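Ginlfy protein (PDB 4UDE) probably acts as a DNA-binding transcription factor of the LEAFY family, of which this chain is the SAM oligomerization domain. Local coordinates at residues Glu13-Tyr18 / Asn36-Met41; Asp48-Leu53 / Gly68-Val73. All blocks are in the same frame, centred on the assembly; numbering follows the deposited sequence.

Interaction 1. Residues Glu13-Tyr18 / Asn36-Met41; sequences ELFRHY and NTLVNM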
loop_
_atom_site.group_PDB
_atom_site.type_symbol
_atom_site.label_atom_id
_atom_site.label_comp_id
_atom_site.label_asym_id
_atom_site.label_seq_id
_atom_site.Cartn_x
_atom_site.Cartn_y
_atom_site.Cartn_z
ATOM N N GLU A 13 -0.526 -7.799 5.425
ATOM C CA GLU A 13 -0.344 -8.966 4.569
ATOM C C GLU A 13 0.162 -8.600 3.185
ATOM O O GLU A 13 1.030 -9.296 2.667
ATOM C CB GLU A 13 -1.638 -9.790 4.468
ATOM C CG GLU A 13 -1.931 -10.587 5.727
ATOM C CD GLU A 13 -0.809 -11.508 6.167
ATOM O OE1 GLU A 13 -0.418 -12.402 5.378
ATOM O OE2 GLU A 13 -0.301 -11.310 7.296
ATOM N N LEU A 14 -0.388 -7.537 2.571
ATOM C CA LEU A 14 0.056 -7.097 1.248
ATOM C C LEU A 14 1.523 -6.601 1.247
ATOM O O LEU A 14 2.307 -6.938 0.355
ATOM C CB LEU A 14 -0.867 -5.980 0.702
ATOM C CG LEU A 14 -0.467 -5.318 -0.655
ATOM C CD1 LEU A 14 -0.560 -6.298 -1.813
ATOM C CD2 LEU A 14 -1.308 -4.110 -0.933
ATOM N N PHE A 15 1.857 -5.778 2.235
ATOM C CA PHE A 15 3.142 -5.101 2.329
ATOM C C PHE A 15 4.256 -5.838 3.083
ATOM O O PHE A 15 5.383 -5.333 3.126
ATOM C CB PHE A 15 2.919 -3.674 2.833
ATOM C CG PHE A 15 2.157 -2.811 1.848
ATOM C CD1 PHE A 15 2.662 -2.566 0.576
ATOM C CD2 PHE A 15 0.972 -2.192 2.215
ATOM C CE1 PHE A 15 1.956 -1.775 -0.336
ATOM C CE2 PHE A 15 0.274 -1.381 1.313
ATOM C CZ PHE A 15 0.773 -1.171 0.047
ATOM N N ARG A 16 3.951 -7.035 3.644
ATOM C CA ARG A 16 4.915 -7.857 4.387
ATOM C C ARG A 16 6.066 -8.267 3.454
ATOM O O ARG A 16 5.813 -8.768 2.360
ATOM C CB ARG A 16 4.225 -9.103 4.997
ATOM C CG ARG A 16 4.977 -9.687 6.204
ATOM C CD ARG A 16 4.325 -10.956 6.764
ATOM N NE ARG A 16 2.958 -10.720 7.247
ATOM C CZ ARG A 16 2.649 -10.178 8.424
ATOM N NH1 ARG A 16 3.605 -9.819 9.270
ATOM N NH2 ARG A 16 1.381 -9.983 8.759
ATOM N N HIS A 17 7.310 -8.048 3.876
ATOM C CA HIS A 17 8.538 -8.350 3.090
ATOM C C HIS A 17 8.846 -7.234 2.079
ATOM O O HIS A 17 9.767 -7.378 1.281
ATOM C CB HIS A 17 8.531 -9.736 2.375
ATOM C CG HIS A 17 8.032 -10.894 3.192
ATOM N ND1 HIS A 17 8.642 -11.262 4.391
ATOM C CD2 HIS A 17 7.011 -11.749 2.936
ATOM C CE1 HIS A 17 7.958 -12.308 4.830
ATOM N NE2 HIS A 17 6.967 -12.638 3.988
ATOM N N TYR A 18 8.099 -6.111 2.145
ATOM C CA TYR A 18 8.303 -4.967 1.272
ATOM C C TYR A 18 8.779 -3.711 1.980
ATOM O O TYR A 18 8.905 -2.676 1.351
ATOM C CB TYR A 18 7.090 -4.746 0.360
ATOM C CG TYR A 18 6.928 -5.872 -0.642
ATOM C CD1 TYR A 18 7.583 -5.839 -1.871
ATOM C CD2 TYR A 18 6.125 -6.977 -0.357
ATOM C CE1 TYR A 18 7.445 -6.876 -2.793
ATOM C CE2 TYR A 18 5.980 -8.023 -1.272
ATOM C CZ TYR A 18 6.646 -7.968 -2.489
ATOM O OH TYR A 18 6.516 -8.982 -3.403
ATOM N N ASN A 36 -7.820 -4.142 -2.727
ATOM C CA ASN A 36 -8.556 -4.115 -4.003
ATOM C C ASN A 36 -8.419 -2.788 -4.736
ATOM O O ASN A 36 -8.219 -2.778 -5.950
ATOM C CB ASN A 36 -10.019 -4.489 -3.811
ATOM C CG ASN A 36 -10.242 -5.975 -3.811
ATOM O OD1 ASN A 36 -9.317 -6.747 -3.675
ATOM N ND2 ASN A 36 -11.456 -6.414 -4.066
ATOM N N THR A 37 -8.457 -1.687 -4.000
ATOM C CA THR A 37 -8.274 -0.357 -4.565
ATOM C C THR A 37 -6.869 -0.220 -5.147
ATOM O O THR A 37 -6.745 0.155 -6.302
ATOM C CB THR A 37 -8.578 0.708 -3.518
ATOM O OG1 THR A 37 -9.963 0.638 -3.199
ATOM C CG2 THR A 37 -8.195 2.116 -3.980
ATOM N N LEU A 38 -5.833 -0.532 -4.346
ATOM C CA LEU A 38 -4.419 -0.449 -4.740
ATOM C C LEU A 38 -4.072 -1.293 -5.974
ATOM O O LEU A 38 -3.416 -0.776 -6.874
ATOM C CB LEU A 38 -3.487 -0.778 -3.557
ATOM C CG LEU A 38 -3.568 0.174 -2.351
ATOM C CD1 LEU A 38 -3.038 -0.509 -1.083
ATOM C CD2 LEU A 38 -2.828 1.515 -2.621
ATOM N N VAL A 39 -4.577 -2.537 -6.065
ATOM C CA VAL A 39 -4.293 -3.406 -7.233
ATOM C C VAL A 39 -4.964 -2.947 -8.547
ATOM O O VAL A 39 -4.593 -3.406 -9.635
ATOM C CB VAL A 39 -4.409 -4.933 -6.979
ATOM C CG1 VAL A 39 -3.643 -5.337 -5.715
ATOM C CG2 VAL A 39 -5.864 -5.399 -6.917
ATOM N N ASN A 40 -5.922 -2.023 -8.444
ATOM C CA ASN A 40 -6.601 -1.509 -9.619
ATOM C C ASN A 40 -6.158 -0.104 -9.977
ATOM O O ASN A 40 -6.713 0.493 -10.906
ATOM C CB ASN A 40 -8.114 -1.615 -9.430
ATOM C CG ASN A 40 -8.620 -2.981 -9.762
ATOM O OD1 ASN A 40 -8.740 -3.341 -10.928
ATOM N ND2 ASN A 40 -8.776 -3.806 -8.754
ATOM N N MET A 41 -5.153 0.435 -9.237
ATOM C CA MET A 41 -4.620 1.774 -9.487
ATOM C C MET A 41 -3.465 1.692 -10.469
ATOM O O MET A 41 -2.791 0.679 -10.526
ATOM C CB MET A 41 -4.140 2.424 -8.170
ATOM C CG MET A 41 -5.275 3.015 -7.363
ATOM S SD MET A 41 -4.836 3.409 -5.638
ATOM C CE MET A 41 -3.570 4.644 -5.877
#

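Interaction 2. Residues Asp48-Leu53 / Gly68-Val73; sequences DVIRTL and GIKSAV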
loop_
_atom_site.group_PDB
_atom_site.type_symbol
_atom_site.label_atom_id
_atom_site.label_comp_id
_atom_site.label_asym_id
_atom_site.label_seq_id
_atom_site.Cartn_x
_atom_site.Cartn_y
_atom_site.Cartn_z
ATOM N N ASP A 48 1.373 9.295 -7.102
ATOM C CA ASP A 48 0.603 10.407 -6.561
ATOM C C ASP A 48 0.263 10.198 -5.079
ATOM O O ASP A 48 0.349 11.143 -4.288
ATOM C CB ASP A 48 -0.683 10.614 -7.387
ATOM C CG ASP A 48 -0.509 10.999 -8.862
ATOM O OD1 ASP A 48 0.593 11.466 -9.241
ATOM O OD2 ASP A 48 -1.461 10.810 -9.635
ATOM N N VAL A 49 -0.155 8.974 -4.706
ATOM C CA VAL A 49 -0.481 8.662 -3.315
ATOM C C VAL A 49 0.799 8.695 -2.450
ATOM O O VAL A 49 0.764 9.170 -1.326
ATOM C CB VAL A 49 -1.266 7.326 -3.217
ATOM C CG1 VAL A 49 -1.386 6.840 -1.776
ATOM C CG2 VAL A 49 -2.647 7.493 -3.830
ATOM N N ILE A 50 1.913 8.212 -2.982
ATOM C CA ILE A 50 3.190 8.235 -2.271
ATOM C C ILE A 50 3.602 9.697 -1.959
ATOM O O ILE A 50 3.941 10.011 -0.812
ATOM C CB ILE A 50 4.261 7.385 -3.002
ATOM C CG1 ILE A 50 3.954 5.881 -2.792
ATOM C CG2 ILE A 50 5.671 7.725 -2.508
ATOM C CD1 ILE A 50 4.568 4.916 -3.849
ATOM N N ARG A 51 3.438 10.586 -2.948
ATOM C CA ARG A 51 3.692 12.019 -2.826
ATOM C C ARG A 51 2.721 12.657 -1.788
ATOM O O ARG A 51 3.145 13.483 -0.978
ATOM C CB ARG A 51 3.523 12.673 -4.205
ATOM C CG ARG A 51 4.350 13.927 -4.419
ATOM C CD ARG A 51 4.152 14.515 -5.822
ATOM N NE ARG A 51 4.494 13.572 -6.900
ATOM C CZ ARG A 51 3.609 13.017 -7.729
ATOM N NH1 ARG A 51 2.313 13.303 -7.622
ATOM N NH2 ARG A 51 4.012 12.170 -8.669
ATOM N N THR A 52 1.438 12.274 -1.828
ATOM C CA THR A 52 0.364 12.707 -0.919
ATOM C C THR A 52 0.719 12.322 0.550
ATOM O O THR A 52 0.565 13.138 1.450
ATOM C CB THR A 52 -0.969 12.089 -1.432
ATOM O OG1 THR A 52 -1.277 12.705 -2.676
ATOM C CG2 THR A 52 -2.147 12.257 -0.486
ATOM N N LEU A 53 1.191 11.083 0.777
ATOM C CA LEU A 53 1.600 10.624 2.102
ATOM C C LEU A 53 2.644 11.574 2.741
ATOM O O LEU A 53 2.498 11.963 3.902
ATOM C CB LEU A 53 2.155 9.197 2.012
ATOM C CG LEU A 53 1.143 8.062 1.997
ATOM C CD1 LEU A 53 1.786 6.764 1.475
ATOM C CD2 LEU A 53 0.603 7.818 3.364
ATOM N N GLY A 68 9.164 -0.099 -2.031
ATOM C CA GLY A 68 8.432 -1.230 -1.445
ATOM C C GLY A 68 6.932 -1.227 -1.681
ATOM O O GLY A 68 6.346 -2.279 -1.959
ATOM N N ILE A 69 6.278 -0.056 -1.572
ATOM C CA ILE A 69 4.820 0.058 -1.816
ATOM C C ILE A 69 4.526 -0.328 -3.244
ATOM O O ILE A 69 3.633 -1.137 -3.492
ATOM C CB ILE A 69 4.251 1.480 -1.443
ATOM C CG1 ILE A 69 4.319 1.744 0.085
ATOM C CG2 ILE A 69 2.808 1.723 -2.018
ATOM C CD1 ILE A 69 4.282 3.212 0.492
ATOM N N LYS A 70 5.319 0.204 -4.187
ATOM C CA LYS A 70 5.152 -0.076 -5.624
ATOM C C LYS A 70 5.448 -1.535 -5.968
ATOM O O LYS A 70 4.712 -2.125 -6.749
ATOM C CB LYS A 70 6.051 0.840 -6.468
ATOM C CG LYS A 70 5.822 2.342 -6.278
ATOM C CD LYS A 70 4.716 2.911 -7.188
ATOM C CE LYS A 70 5.027 2.856 -8.673
ATOM N NZ LYS A 70 6.313 3.534 -9.026
ATOM N N SER A 71 6.522 -2.107 -5.407
ATOM C CA SER A 71 6.918 -3.504 -5.652
ATOM C C SER A 71 5.879 -4.483 -5.123
ATOM O O SER A 71 5.602 -5.489 -5.787
ATOM C CB SER A 71 8.275 -3.791 -5.011
ATOM O OG SER A 71 9.322 -3.272 -5.815
ATOM N N ALA A 72 5.293 -4.180 -3.933
ATOM C CA ALA A 72 4.273 -5.024 -3.312
ATOM C C ALA A 72 3.018 -5.060 -4.182
ATOM O O ALA A 72 2.484 -6.140 -4.404
ATOM C CB ALA A 72 3.940 -4.518 -1.910
ATOM N N VAL A 73 2.608 -3.902 -4.750
ATOM C CA VAL A 73 1.435 -3.816 -5.645
ATOM C C VAL A 73 1.733 -4.524 -6.994
ATOM O O VAL A 73 0.910 -5.311 -7.450
ATOM C CB VAL A 73 0.903 -2.363 -5.798
ATOM C CG1 VAL A 73 -0.263 -2.287 -6.797
ATOM C CG2 VAL A 73 0.468 -1.806 -4.445
#

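Interaction 1. Residues Glu13-Tyr18 / Asn36-Met41
The apolar contact between E13-Y18 and N36-M41 converges on one methyl group, L38 CD1, which touches both L14 and F15. L14 CD2 lies 4.0 Å from L38 CD1, the two leucine branches crossing at a slant. The other partner is the ring of F15, whose far end arrives with CZ 4.0 Å from L38 CD1; the methyl approaches the ring obliquely, and the two side chains run at about a right angle. With chi1 at 175°, L14 CG is swung beside its carbonyl carbon, and the second torsion then turns CD2 over one face of the F15 ring, 3.7 Å above the plane and offset toward the rim. L14 and F15 therefore meet L38 as a pair already packed together. Further layers come from M28 of helix 22-30, which touches both F15 and L38, and from L46 of helix 43-55, against L38.

The segments share no polar bond; M41 O instead accepts from K77 NZ of helix 63-83, and further polar bonds lie within each segment. Where helix 2-15 ends, a type II turn from F15 to Y18 reverses the chain, and Y18 N bonds to F15 O at 3.0 Å. On its outer side, R16 NH2 forms a salt bridge of 2.6 Å with E13 OE2, met on the anti side of the carboxylate and 31° out of its plane. In the other segment N40 ND2 donates a nearly straight bond (173°) to N36 O, 3.0 Å away and in the plane of the N40 amide, linking N40 back to the backbone near the start of the short helix.

Helix 2-15 and the short helix 35-39 of this SAM domain are thus joined here by van der Waals packing of aliphatic and aromatic carbon, while the charged and amide groups brace each segment locally, away from the shared core.

Interaction 2. Residues Asp48-Leu53 / Gly68-Val73
D48 O is gripped twice within helix 43-55, while I50, two residues on, carries the packing onto I69 and K70. T52 OG1 donates to D48 O at 2.8 Å, from above the carbonyl plane, and T52 N reaches the same oxygen from the opposite face. In this helical SAM domain the segment packs against the long C-terminal helix 63-83; the axes of the two segments run roughly antiparallel, at 146°, and come within 11.5 Å. A salt bridge of 3.0 Å from R51 NH1 to D48 OD1 lies along the exposed flank of helix 43-55, and Q44 also bonds to that carboxylate oxygen.

Between the two segments themselves the contact is apolar. I50 CD1 lies at its middle, 4.1 Å from I69 CG2 and close to the aliphatic part of K70. Farther along, L53 CD1 marks a looser contact with I69 CD1, at 4.5 Å. I69 also touches F15 of helix 2-15, so the packing continues into the domain core.

K70 serves two roles. Its chain bends at chi2 (-87°), chi3 and chi4, folding back so that its methylenes lie against I50 while NZ forms a salt bridge with D47, in helix 43-55. The closest approach between the two segments is I50 CD1 to K70 CG, 3.8 Å.

Overall arrangement
Interactions 1 and 2 lie in series along the chain, the first closing before the second opens, with their centres about 9 Å apart. Interaction 1 joins helix 2-15 to helix 35-39, and interaction 2 joins helix 43-55 to the long helix 63-83; helices 35-39 and 43-55 are consecutive. The two contacts also meet directly: F15 CD1 packs 3.4 Å from A72 CB, and L38 O lies 3.5 Å from V73 CG1. Helix 63-83 thereby touches both segments of interaction 1. Together the contacts bring four of the five helices into one continuous core of the SAM domain, the part of the protein named for oligomerization.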